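Local coordinates for protein caspase Nc subunit 1 (Drosophila melanogaster, PDB 2FP3) that acts as an initiator caspase, a cysteine endopeptidase that sets off the caspase cascade carrying out programmed cell death in the fly, at residues 25-30 with 92-97; 61-66 with 116-121. The protein carries 2 engineered substitutions. One frame throughout, in Å; residues are numbered along the deposited sequence.

From the N terminus, the chain first passes through the extended segment 25-30, runs on to strand 62-68, then forms helix 82-95, whose C-terminal end returns to that segment in contact 1 and closes a loop of 61 residues. Before this loop is complete, residues 61-66 have begun a second one, which closes 49 residues later when the end of helix 108-119 reaches strand 62-68 in contact 2. The two loops therefore cross. Contact 1 ties the N-terminal segment to the end of helix 82-95 at the protein surface; contact 2 is buried between sheet and helix. Their centres lie about 13 Å apart, and Phe93 touches Leu64 between them.

Contact 1: 25-30 with 92-97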
ATOM      1  N   THR A  25       5.137 -11.881 -13.474  1.00 51.72           N
ATOM      2  CA  THR A  25       5.432 -11.000 -14.585  1.00 56.25           C
ATOM      3  C   THR A  25       5.561  -9.542 -14.159  1.00 55.89           C
ATOM      4  O   THR A  25       4.560  -8.867 -13.948  1.00 52.05           O
ATOM      5  CB  THR A  25       4.325 -11.121 -15.677  1.00 57.32           C
ATOM      6  OG1 THR A  25       4.437 -12.394 -16.331  1.00 61.17           O
ATOM      7  CG2 THR A  25       4.442  -9.994 -16.720  1.00 59.45           C
ATOM      8  N   PRO A  26       6.802  -9.043 -14.004  1.00 52.75           N
ATOM      9  CA  PRO A  26       6.939  -7.642 -13.607  1.00 54.77           C
ATOM     10  C   PRO A  26       6.232  -6.783 -14.653  1.00 55.39           C
ATOM     11  O   PRO A  26       6.366  -7.017 -15.851  1.00 58.57           O
ATOM     12  CD  PRO A  26       8.107  -9.729 -13.945  1.00 56.11           C
ATOM     13  N   TYR A  27       5.461  -5.805 -14.204  1.00 54.22           N
ATOM     14  CA  TYR A  27       4.753  -4.934 -15.124  1.00 51.52           C
ATOM     15  C   TYR A  27       5.740  -4.141 -15.970  1.00 51.69           C
ATOM     16  O   TYR A  27       6.716  -3.604 -15.447  1.00 53.58           O
ATOM     17  CB  TYR A  27       3.882  -3.953 -14.346  1.00 51.59           C
ATOM     18  CG  TYR A  27       3.037  -3.070 -15.231  1.00 53.65           C
ATOM     19  CD1 TYR A  27       1.779  -3.488 -15.660  1.00 54.47           C
ATOM     20  CD2 TYR A  27       3.503  -1.825 -15.661  1.00 54.85           C
ATOM     21  CE1 TYR A  27       1.001  -2.691 -16.493  1.00 56.84           C
ATOM     22  CE2 TYR A  27       2.731  -1.017 -16.500  1.00 56.28           C
ATOM     23  CZ  TYR A  27       1.481  -1.458 -16.908  1.00 57.02           C
ATOM     24  OH  TYR A  27       0.699  -0.674 -17.721  1.00 58.52           O
ATOM     25  N   VAL A  28       5.488  -4.062 -17.273  1.00 52.20           N
ATOM     26  CA  VAL A  28       6.346  -3.290 -18.172  1.00 53.95           C
ATOM     27  C   VAL A  28       5.455  -2.471 -19.095  1.00 56.83           C
ATOM     28  O   VAL A  28       4.416  -2.948 -19.549  1.00 56.59           O
ATOM     29  CB  VAL A  28       7.271  -4.197 -19.031  1.00 51.78           C
ATOM     30  CG1 VAL A  28       8.137  -5.061 -18.131  1.00 52.18           C
ATOM     31  CG2 VAL A  28       6.444  -5.071 -19.948  1.00 53.17           C
ATOM     32  N   GLY A  29       5.850  -1.231 -19.359  1.00 60.65           N
ATOM     33  CA  GLY A  29       5.051  -0.390 -20.228  1.00 65.15           C
ATOM     34  C   GLY A  29       4.982   1.057 -19.787  1.00 67.52           C
ATOM     35  O   GLY A  29       5.138   1.371 -18.611  1.00 68.88           O
ATOM     36  N   VAL A  30       4.745   1.940 -20.750  1.00 70.58           N
ATOM     37  CA  VAL A  30       4.646   3.366 -20.487  1.00 72.25           C
ATOM     38  C   VAL A  30       3.272   3.693 -19.924  1.00 75.89           C
ATOM     39  O   VAL A  30       2.256   3.235 -20.435  1.00 73.35           O
ATOM     40  CB  VAL A  30       4.839   4.187 -21.780  1.00 71.40           C
ATOM     41  CG1 VAL A  30       4.819   5.673 -21.458  1.00 71.61           C
ATOM     42  CG2 VAL A  30       6.141   3.792 -22.463  1.00 72.75           C
ATOM     43  N   LEU A  92       2.747   5.955 -10.342  1.00 46.95           N
ATOM     44  CA  LEU A  92       3.527   6.437  -9.207  1.00 43.91           C
ATOM     45  C   LEU A  92       4.708   5.547  -8.835  1.00 44.14           C
ATOM     46  O   LEU A  92       5.817   6.047  -8.577  1.00 44.19           O
ATOM     47  CB  LEU A  92       2.635   6.586  -7.972  1.00 42.16           C
ATOM     48  CG  LEU A  92       3.377   6.817  -6.652  1.00 39.40           C
ATOM     49  CD1 LEU A  92       4.083   8.154  -6.703  1.00 33.89           C
ATOM     50  CD2 LEU A  92       2.388   6.776  -5.486  1.00 37.58           C
ATOM     51  N   PHE A  93       4.482   4.235  -8.791  1.00 42.57           N
ATOM     52  CA  PHE A  93       5.565   3.348  -8.414  1.00 40.92           C
ATOM     53  C   PHE A  93       6.584   3.094  -9.511  1.00 41.85           C
ATOM     54  O   PHE A  93       7.715   2.684  -9.224  1.00 41.82           O
ATOM     55  CB  PHE A  93       5.014   2.053  -7.800  1.00 38.68           C
ATOM     56  CG  PHE A  93       4.487   2.253  -6.403  1.00 36.28           C
ATOM     57  CD1 PHE A  93       3.151   2.570  -6.184  1.00 34.06           C
ATOM     58  CD2 PHE A  93       5.361   2.269  -5.318  1.00 35.15           C
ATOM     59  CE1 PHE A  93       2.693   2.912  -4.913  1.00 32.78           C
ATOM     60  CE2 PHE A  93       4.912   2.612  -4.038  1.00 35.29           C
ATOM     61  CZ  PHE A  93       3.571   2.938  -3.841  1.00 32.85           C
ATOM     62  N   GLN A  94       6.207   3.351 -10.762  1.00 42.29           N
ATOM     63  CA  GLN A  94       7.172   3.211 -11.853  1.00 42.27           C
ATOM     64  C   GLN A  94       8.180   4.344 -11.694  1.00 43.18           C
ATOM     65  O   GLN A  94       9.371   4.161 -11.915  1.00 43.33           O
ATOM     66  CB  GLN A  94       6.502   3.328 -13.214  1.00 44.22           C
ATOM     67  CG  GLN A  94       5.785   2.072 -13.651  1.00 49.18           C
ATOM     68  CD  GLN A  94       5.365   2.129 -15.101  1.00 52.18           C
ATOM     69  OE1 GLN A  94       4.762   3.112 -15.550  1.00 53.95           O
ATOM     70  NE2 GLN A  94       5.674   1.072 -15.848  1.00 55.25           N
ATOM     71  N   GLU A  95       7.691   5.512 -11.289  1.00 43.31           N
ATOM     72  CA  GLU A  95       8.541   6.669 -11.085  1.00 43.24           C
ATOM     73  C   GLU A  95       9.368   6.499  -9.813  1.00 44.12           C
ATOM     74  O   GLU A  95      10.391   7.170  -9.633  1.00 43.52           O
ATOM     75  CB  GLU A  95       7.686   7.933 -11.009  1.00 44.59           C
ATOM     76  CG  GLU A  95       6.773   8.104 -12.211  1.00 48.92           C
ATOM     77  CD  GLU A  95       7.536   8.351 -13.506  1.00 49.93           C
ATOM     78  OE1 GLU A  95       6.996   8.025 -14.585  1.00 50.19           O
ATOM     79  OE2 GLU A  95       8.664   8.881 -13.452  1.00 50.67           O
ATOM     80  N   LEU A  96       8.928   5.620  -8.914  1.00 44.00           N
ATOM     81  CA  LEU A  96       9.710   5.380  -7.704  1.00 42.73           C
ATOM     82  C   LEU A  96      10.672   4.235  -8.013  1.00 39.82           C
ATOM     83  O   LEU A  96      11.432   3.789  -7.162  1.00 38.37           O
ATOM     84  CB  LEU A  96       8.809   5.013  -6.517  1.00 45.74           C
ATOM     85  CG  LEU A  96       7.807   6.074  -6.058  1.00 50.13           C
ATOM     86  CD1 LEU A  96       7.137   5.617  -4.774  1.00 50.88           C
ATOM     87  CD2 LEU A  96       8.508   7.391  -5.836  1.00 51.61           C
ATOM     88  N   ASN A  97      10.619   3.767  -9.253  1.00 39.41           N
ATOM     89  CA  ASN A  97      11.474   2.693  -9.719  1.00 41.81           C
ATOM     90  C   ASN A  97      11.258   1.356  -9.016  1.00 42.24           C
ATOM     91  O   ASN A  97      12.217   0.642  -8.748  1.00 39.04           O
ATOM     92  CB  ASN A  97      12.934   3.105  -9.584  1.00 46.46           C
ATOM     93  CG  ASN A  97      13.229   4.417 -10.275  1.00 52.84           C
ATOM     94  OD1 ASN A  97      13.340   5.465  -9.629  1.00 55.41           O
ATOM     95  ND2 ASN A  97      13.344   4.371 -11.599  1.00 53.36           N
TER
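Gln94 reaches out from the last turn of its helix and gives an amide N-H to the backbone of Gly29, with NE2 2.8 Å from Gly29 O. The bond is nearly straight (167° at the hydrogen). It lies in the carbonyl plane of Gly29, and the oxygen in turn sits within a few degrees of the amide plane of Gln94, so both flat groups meet as a hydrogen bond prefers. The same nitrogen also comes up to Tyr27, with Gln94 NE2 3.6 Å from Tyr27 CD2. It approaches the edge of the ring in plane, and the ring and amide planes are 68° apart; this is an edge contact and no stack. One amide nitrogen thus meets two residues of 25-30.

Behind the amide, the Gln94 chain is extended beyond CG, with CG anti to the carbonyl carbon (chi1 -79°), which carries NE2 across to the facing segment.

The helix ends just beyond in a Schellman motif: Asn97 has positive phi, and Asn97 N bonds to Gln94 O at 3.0 Å. Tyr27 makes backbone hydrogen bonds with Ile100, so this irregular segment is also fixed along strand 98-103, the strand that follows helix 82-95. Leu92, on helix 82-95, and Leu96, just after it, pack against helix 251-266, while Phe93 touches Ile100 of strand 98-103.

Contact 2: 61-66 with 116-121; sequences RGVLLM and TMVTSS
No ring or side-chain amide enters the meeting of Val63 and Leu65 with Val118; the flat group at hand is the backbone carbonyl of Val118, which holds two donors from Ser121. Ser121 OG lies 2.9 Å from Val118 O, in the carbonyl plane, at a C=O...donor angle of 148°, and Ser121 N lies 3.0 Å from the same oxygen. Between them they hold the end of helix 108-119 against the turn that follows. Ser121 OG also takes part in a hydrogen bond with Val124 N, as N-cap of helix 122-126, so one hydroxyl joins the two helices.

Across the interface the contact is wholly apolar and all three residues are buried. Val118 divides its two methyl groups between two residues of the strand: Val118 CG1 meets Val63 CG1 at 4.3 Å, while Val118 CG2 meets Leu65 CD1 at 4.1 Å. With CG1 anti to the backbone N (chi1 168°) and CG2 anti to the carbonyl carbon, the forked side chain spans the pair of strand residues that point to this face of the sheet. The Leu65 and Val118 side chains cross obliquely, and Leu65 CA and Val118 CA stand 7.6 Å apart.

Strand 62-68 runs parallel to both its neighbours, 98-103 and 130-139, within the mixed sheet of the caspase fold. Alternation along it sorts its side chains: Val63 and Leu65 face helix 108-119, whereas Leu64 and Met66 pack against helix 82-95 on the other side. Helix 108-119 itself belongs to the crossover that leads from strand 98-103 over strand 62-68 to strand 130-139.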
ATOM      1  N   ARG A  61      15.005  -0.868  -5.659  1.00 33.96           N
ATOM      2  CA  ARG A  61      14.440   0.138  -4.769  1.00 36.28           C
ATOM      3  C   ARG A  61      13.207  -0.364  -4.031  1.00 35.71           C
ATOM      4  O   ARG A  61      13.051  -0.104  -2.839  1.00 35.66           O
ATOM      5  CB  ARG A  61      14.113   1.418  -5.551  1.00 36.64           C
ATOM      6  CG  ARG A  61      13.693   2.587  -4.685  1.00 36.50           C
ATOM      7  CD  ARG A  61      14.621   2.761  -3.477  1.00 39.39           C
ATOM      8  NE  ARG A  61      16.003   3.043  -3.863  1.00 41.41           N
ATOM      9  CZ  ARG A  61      16.426   4.198  -4.370  1.00 39.37           C
ATOM     10  NH1 ARG A  61      15.574   5.198  -4.554  1.00 42.32           N
ATOM     11  NH2 ARG A  61      17.698   4.351  -4.708  1.00 37.18           N
ATOM     12  N   GLY A  62      12.337  -1.088  -4.730  1.00 35.34           N
ATOM     13  CA  GLY A  62      11.152  -1.615  -4.080  1.00 31.70           C
ATOM     14  C   GLY A  62      10.298  -2.548  -4.917  1.00 31.98           C
ATOM     15  O   GLY A  62      10.421  -2.610  -6.150  1.00 31.52           O
ATOM     16  N   VAL A  63       9.436  -3.300  -4.237  1.00 30.70           N
ATOM     17  CA  VAL A  63       8.521  -4.213  -4.904  1.00 30.96           C
ATOM     18  C   VAL A  63       7.105  -3.848  -4.462  1.00 34.40           C
ATOM     19  O   VAL A  63       6.830  -3.701  -3.265  1.00 30.34           O
ATOM     20  CB  VAL A  63       8.775  -5.693  -4.515  1.00 30.32           C
ATOM     21  CG1 VAL A  63       7.604  -6.551  -4.979  1.00 32.09           C
ATOM     22  CG2 VAL A  63      10.082  -6.212  -5.149  1.00 27.77           C
ATOM     23  N   LEU A  64       6.215  -3.693  -5.431  1.00 33.93           N
ATOM     24  CA  LEU A  64       4.827  -3.375  -5.145  1.00 36.74           C
ATOM     25  C   LEU A  64       3.930  -4.520  -5.580  1.00 39.95           C
ATOM     26  O   LEU A  64       3.979  -4.964  -6.729  1.00 40.72           O
ATOM     27  CB  LEU A  64       4.378  -2.108  -5.888  1.00 36.52           C
ATOM     28  CG  LEU A  64       2.848  -1.967  -5.980  1.00 36.27           C
ATOM     29  CD1 LEU A  64       2.287  -1.773  -4.587  1.00 34.25           C
ATOM     30  CD2 LEU A  64       2.456  -0.789  -6.877  1.00 37.95           C
ATOM     31  N   LEU A  65       3.122  -5.011  -4.653  1.00 40.34           N
ATOM     32  CA  LEU A  65       2.168  -6.064  -4.973  1.00 39.50           C
ATOM     33  C   LEU A  65       0.842  -5.325  -4.986  1.00 40.07           C
ATOM     34  O   LEU A  65       0.367  -4.886  -3.936  1.00 40.64           O
ATOM     35  CB  LEU A  65       2.139  -7.149  -3.894  1.00 36.71           C
ATOM     36  CG  LEU A  65       0.944  -8.108  -4.034  1.00 33.88           C
ATOM     37  CD1 LEU A  65       1.031  -8.839  -5.372  1.00 30.92           C
ATOM     38  CD2 LEU A  65       0.927  -9.102  -2.880  1.00 29.49           C
ATOM     39  N   MET A  66       0.259  -5.155  -6.168  1.00 42.51           N
ATOM     40  CA  MET A  66      -1.008  -4.449  -6.273  1.00 42.61           C
ATOM     41  C   MET A  66      -2.130  -5.389  -6.670  1.00 41.81           C
ATOM     42  O   MET A  66      -2.085  -5.999  -7.733  1.00 42.93           O
ATOM     43  CB  MET A  66      -0.921  -3.329  -7.299  1.00 43.51           C
ATOM     44  CG  MET A  66      -1.931  -2.232  -7.046  1.00 50.16           C
ATOM     45  SD  MET A  66      -2.591  -1.503  -8.534  1.00 52.07           S
ATOM     46  CE  MET A  66      -1.171  -0.694  -9.187  1.00 58.38           C
ATOM     47  N   THR A 116       2.498 -15.370  -1.453  1.00 45.56           N
ATOM     48  CA  THR A 116       3.624 -16.222  -1.101  1.00 43.93           C
ATOM     49  C   THR A 116       4.677 -16.252  -2.198  1.00 44.24           C
ATOM     50  O   THR A 116       5.877 -16.216  -1.922  1.00 48.05           O
ATOM     51  CB  THR A 116       3.160 -17.659  -0.839  1.00 45.63           C
ATOM     52  OG1 THR A 116       2.122 -17.649   0.151  1.00 42.94           O
ATOM     53  CG2 THR A 116       4.321 -18.506  -0.358  1.00 39.35           C
ATOM     54  N   MET A 117       4.218 -16.327  -3.439  1.00 44.62           N
ATOM     55  CA  MET A 117       5.098 -16.373  -4.594  1.00 44.62           C
ATOM     56  C   MET A 117       5.912 -15.074  -4.668  1.00 43.30           C
ATOM     57  O   MET A 117       7.103 -15.060  -5.005  1.00 37.99           O
ATOM     58  CB  MET A 117       4.245 -16.525  -5.853  1.00 51.33           C
ATOM     59  CG  MET A 117       4.833 -17.400  -6.939  1.00 66.11           C
ATOM     60  SD  MET A 117       3.732 -17.460  -8.382  1.00 76.95           S
ATOM     61  CE  MET A 117       2.360 -18.438  -7.741  1.00 80.94           C
ATOM     62  N   VAL A 118       5.252 -13.973  -4.349  1.00 38.74           N
ATOM     63  CA  VAL A 118       5.897 -12.683  -4.394  1.00 39.37           C
ATOM     64  C   VAL A 118       6.885 -12.502  -3.249  1.00 41.40           C
ATOM     65  O   VAL A 118       8.046 -12.162  -3.487  1.00 43.68           O
ATOM     66  CB  VAL A 118       4.843 -11.561  -4.400  1.00 39.11           C
ATOM     67  CG1 VAL A 118       5.499 -10.214  -4.150  1.00 36.62           C
ATOM     68  CG2 VAL A 118       4.124 -11.561  -5.753  1.00 34.57           C
ATOM     69  N   THR A 119       6.448 -12.759  -2.019  1.00 42.18           N
ATOM     70  CA  THR A 119       7.333 -12.583  -0.876  1.00 39.24           C
ATOM     71  C   THR A 119       8.483 -13.572  -0.866  1.00 39.31           C
ATOM     72  O   THR A 119       9.506 -13.322  -0.239  1.00 37.92           O
ATOM     73  CB  THR A 119       6.565 -12.641   0.464  1.00 39.11           C
ATOM     74  OG1 THR A 119       5.654 -13.747   0.463  1.00 42.37           O
ATOM     75  CG2 THR A 119       5.778 -11.357   0.665  1.00 41.03           C
ATOM     76  N   SER A 120       8.322 -14.685  -1.575  1.00 38.86           N
ATOM     77  CA  SER A 120       9.377 -15.690  -1.677  1.00 40.19           C
ATOM     78  C   SER A 120      10.221 -15.506  -2.943  1.00 40.35           C
ATOM     79  O   SER A 120      11.174 -16.257  -3.186  1.00 40.27           O
ATOM     80  CB  SER A 120       8.771 -17.088  -1.686  1.00 41.18           C
ATOM     81  OG  SER A 120       8.592 -17.548  -0.361  1.00 49.27           O
ATOM     82  N   SER A 121       9.867 -14.498  -3.737  1.00 38.72           N
ATOM     83  CA  SER A 121      10.553 -14.216  -4.990  1.00 38.62           C
ATOM     84  C   SER A 121      11.986 -13.720  -4.841  1.00 39.93           C
ATOM     85  O   SER A 121      12.352 -13.071  -3.855  1.00 37.77           O
ATOM     86  CB  SER A 121       9.774 -13.170  -5.799  1.00 36.87           C
ATOM     87  OG  SER A 121      10.126 -11.843  -5.412  1.00 35.24           O
TER